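Side-chain contacts in galactose mutarotase related enzyme (Lactobacillus acidophilus, PDB 3DCD), which probably binds carbohydrate and may act as an isomerase of sugar anomers, as members of the aldose 1-epimerase family do, although its own function is not established: residues Phe126-Val129 with Thr135-Phe138; Gly266-Glu269 with Gly273-His276. One frame throughout, in Å; residues are numbered along the deposited sequence.

Contact 1: Phe126-Val129 with Thr135-Phe138; sequences FSVV and TMIF
V128 sets its isopropyl group against the F138 ring, which reaches back from the facing strand in the opposite direction. CG1 of V128 lies 4.1 Å from the centroid of the F138 ring and only 14° off its normal, so the methyl sits over the face, a little toward the rim, and the contact qualifies as CH-pi. The rest of the isopropyl group stays on that same side of the ring plane but farther out, past the CE2-CZ border: V128 CG2 is 3.8 Å from F138 CE2, and V128 CB is 3.9 Å from F138 CZ. On F138, a chi1 of 72° places CG between the backbone N and carbonyl carbon, and from there the ring reaches across to the valine. M136, a selenomethionine bent at its last torsion, points its CB at the other strand and runs its end toward V128, but the modelled position of its methyl is doubtful.

This packed part is buried and purely apolar. F111 closes on V128 and F109 on M136, while F283 meets the F138 ring edge-to-face. Beyond V128 the contact thins: V129 is partly exposed and turns its CB away, and its side chain makes no contact with the facing strand. S127 is also partly exposed and gives its hydroxyl to a hydrogen bond with E282 instead.

Backbone geometry agrees with layers rather than paired strands. The short axes come within 10.0 Å of each other at 152°, nearly antiparallel, and strands 121-130 and 136-147 belong to different sheets. Two successive strands facing each other through side chains, joined by a short loop, are typical of a beta-arch, here within the beta-supersandwich of the galactose mutarotase family.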
# COMPACT_ATOMS: atom_id res chain seq x y z
N PHE A 126 10.52 0.49 3.01
CA PHE A 126 11.05 0.79 1.68
C PHE A 126 12.39 1.52 1.78
O PHE A 126 12.56 2.43 2.59
CB PHE A 126 10.07 1.68 0.92
CG PHE A 126 8.69 1.09 0.78
CD1 PHE A 126 8.52 -0.22 0.29
CD2 PHE A 126 7.57 1.83 1.15
CE1 PHE A 126 7.22 -0.77 0.16
CE2 PHE A 126 6.27 1.29 1.01
CZ PHE A 126 6.10 0.00 0.51
N SER A 127 13.32 1.13 0.92
CA SER A 127 14.56 1.82 0.75
C SER A 127 14.81 1.96 -0.73
O SER A 127 14.81 0.97 -1.46
CB SER A 127 15.69 1.04 1.41
OG SER A 127 16.95 1.52 0.96
N VAL A 128 15.01 3.20 -1.18
CA VAL A 128 15.36 3.48 -2.59
C VAL A 128 16.72 4.19 -2.63
O VAL A 128 16.90 5.20 -1.98
CB VAL A 128 14.27 4.37 -3.25
CG1 VAL A 128 14.59 4.64 -4.71
CG2 VAL A 128 12.88 3.69 -3.15
N VAL A 129 17.66 3.64 -3.39
CA VAL A 129 18.95 4.29 -3.62
C VAL A 129 19.04 4.71 -5.08
O VAL A 129 18.90 3.87 -5.97
CB VAL A 129 20.14 3.36 -3.26
CG1 VAL A 129 21.49 4.05 -3.53
CG2 VAL A 129 20.02 2.92 -1.79
N THR A 135 19.10 13.51 -10.61
CA THR A 135 18.08 13.36 -9.57
C THR A 135 16.97 12.42 -10.05
O THR A 135 16.43 12.59 -11.15
CB THR A 135 17.53 14.74 -9.15
OG1 THR A 135 18.59 15.47 -8.51
CG2 THR A 135 16.38 14.62 -8.17
N MSE A 136 16.68 11.41 -9.24
CA MSE A 136 15.64 10.43 -9.54
C MSE A 136 14.29 10.92 -9.02
O MSE A 136 14.22 11.49 -7.94
CB MSE A 136 16.01 9.10 -8.89
CG MSE A 136 14.99 8.01 -9.09
SE MSE A 136 15.80 6.35 -8.50
CE MSE A 136 15.57 6.62 -6.61
N ILE A 137 13.23 10.69 -9.79
CA ILE A 137 11.87 11.13 -9.43
C ILE A 137 10.98 9.88 -9.37
O ILE A 137 10.83 9.20 -10.37
CB ILE A 137 11.34 12.19 -10.44
CG1 ILE A 137 12.31 13.38 -10.48
CG2 ILE A 137 9.96 12.70 -10.00
CD1 ILE A 137 12.23 14.31 -11.70
N PHE A 138 10.46 9.58 -8.17
CA PHE A 138 9.66 8.37 -7.93
C PHE A 138 8.58 8.54 -6.85
O PHE A 138 8.68 9.40 -5.94
CB PHE A 138 10.55 7.19 -7.51
CG PHE A 138 11.10 7.32 -6.13
CD1 PHE A 138 12.23 8.11 -5.89
CD2 PHE A 138 10.47 6.69 -5.05
CE1 PHE A 138 12.72 8.26 -4.60
CE2 PHE A 138 10.95 6.85 -3.77
CZ PHE A 138 12.07 7.63 -3.54

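Contact 2: Gly266-Glu269 with Gly273-His276; sequences GDLE and GMNH
L268, inside an Asx turn in the second half of the long loop between strands 249-256 and 275-277, meets M274, and the two make an apolar contact beside I137. The turn is defined by one bond: E269 N donates to D267 OD1 at 2.9 Å, with an N-H...O angle of 147°. The oxygen is approached from above, 47° out of the carboxylate plane, rather than within it. This bond folds the main chain around L268, whose backbone, like that of G266, is also hydrogen-bonded to T62.

Across the contact the touch is narrow. L268 CD1 meets the terminal CE of selenomethionine M274 at 3.6 Å, and the two side chains cross at about a right angle. L268 does not aim its CB at the other segment; its CG lies anti to the backbone N, chi1 -176°, and the far end of the chain then closes the gap. M274 starts in the right direction but is bent at both later torsions, which brings its methyl round to the leucine. The alpha carbons remain 8.4 Å apart (L268 CA to M274 CA), so the side chains alone span the gap.

Both are buried, in apolar surroundings: I137 touches each of them, Y61, Y63 and F107 lie against L268, and I52 lies on M274. The outer margin is looser. H276 is exposed and has E269 O near the edge of its imidazole, close to the ring plane, but at 4.2 Å from NE2 this is proximity only. E269 OE2 and H276 NE2 are 6.7 Å apart and form no salt bridge; the glutamate has a weak, long ion pair with K64. The motif is thus an Asx turn in the loop leading into strand 275-277, with L268 and M274 packed on I137 of the neighbouring strand 136-147 of the aldose 1-epimerase fold.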
# COMPACT_ATOMS: atom_id res chain seq x y z
N GLY A 266 2.09 16.36 -17.45
CA GLY A 266 2.72 15.12 -17.92
C GLY A 266 4.23 15.09 -17.79
O GLY A 266 4.84 14.04 -17.98
N ASP A 267 4.84 16.23 -17.48
CA ASP A 267 6.28 16.31 -17.25
C ASP A 267 6.63 15.72 -15.88
O ASP A 267 6.20 16.23 -14.85
CB ASP A 267 6.75 17.75 -17.32
CG ASP A 267 8.27 17.88 -17.26
OD1 ASP A 267 8.96 16.94 -16.82
OD2 ASP A 267 8.76 18.95 -17.65
N LEU A 268 7.41 14.63 -15.87
CA LEU A 268 7.79 13.99 -14.60
C LEU A 268 8.40 14.98 -13.60
O LEU A 268 8.20 14.86 -12.38
CB LEU A 268 8.76 12.84 -14.86
CG LEU A 268 9.22 11.95 -13.70
CD1 LEU A 268 8.05 11.16 -13.14
CD2 LEU A 268 10.30 11.02 -14.23
N GLU A 269 9.16 15.94 -14.11
CA GLU A 269 9.78 16.94 -13.24
C GLU A 269 8.76 17.89 -12.62
O GLU A 269 9.10 18.58 -11.67
CB GLU A 269 10.83 17.74 -14.01
CG GLU A 269 12.05 16.93 -14.38
CD GLU A 269 13.12 17.77 -15.02
OE1 GLU A 269 13.08 17.98 -16.26
OE2 GLU A 269 14.02 18.23 -14.28
N GLY A 273 3.58 15.63 -5.92
CA GLY A 273 3.69 14.60 -4.87
C GLY A 273 4.76 13.53 -5.09
O GLY A 273 4.76 12.49 -4.41
N MSE A 274 5.66 13.75 -6.05
CA MSE A 274 6.74 12.79 -6.31
C MSE A 274 7.89 13.08 -5.37
O MSE A 274 8.06 14.23 -4.93
CB MSE A 274 7.23 12.85 -7.76
CG MSE A 274 6.24 12.30 -8.77
SE MSE A 274 5.99 10.36 -8.53
CE MSE A 274 7.16 9.75 -9.97
N ASN A 275 8.65 12.04 -5.04
CA ASN A 275 9.92 12.19 -4.32
C ASN A 275 11.08 12.51 -5.27
O ASN A 275 11.20 11.91 -6.35
CB ASN A 275 10.25 10.93 -3.50
CG ASN A 275 9.09 10.48 -2.65
OD1 ASN A 275 8.40 9.50 -2.97
ND2 ASN A 275 8.83 11.20 -1.56
N HIS A 276 11.95 13.45 -4.88
CA HIS A 276 13.15 13.79 -5.64
C HIS A 276 14.40 13.39 -4.88
O HIS A 276 14.62 13.87 -3.76
CB HIS A 276 13.17 15.28 -5.96
CG HIS A 276 12.10 15.70 -6.92
ND1 HIS A 276 10.76 15.72 -6.58
CD2 HIS A 276 12.17 16.09 -8.22
CE1 HIS A 276 10.05 16.10 -7.63
NE2 HIS A 276 10.88 16.33 -8.63

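In the fold
Following the chain, strand 121-130 of the nine-stranded sheet runs into a short loop, and contact 1 closes that loop as the chain enters strand 136-147 of the other sheet. Much later, after strand 249-256, contact 2 closes a shorter loop, three residues between its segments, at the entry to strand 275-277. The two are in series and neither encloses nor crosses the other, yet they meet in space, their centres about 12 Å apart. Strands 136-147 and 275-277 are antiparallel neighbours: F138 O lies 2.8 Å from N275 N, a probable hydrogen bond. I137 packs on H276. Contact 1 therefore joins the two sheets, and contact 2 fastens a loop beside one of them.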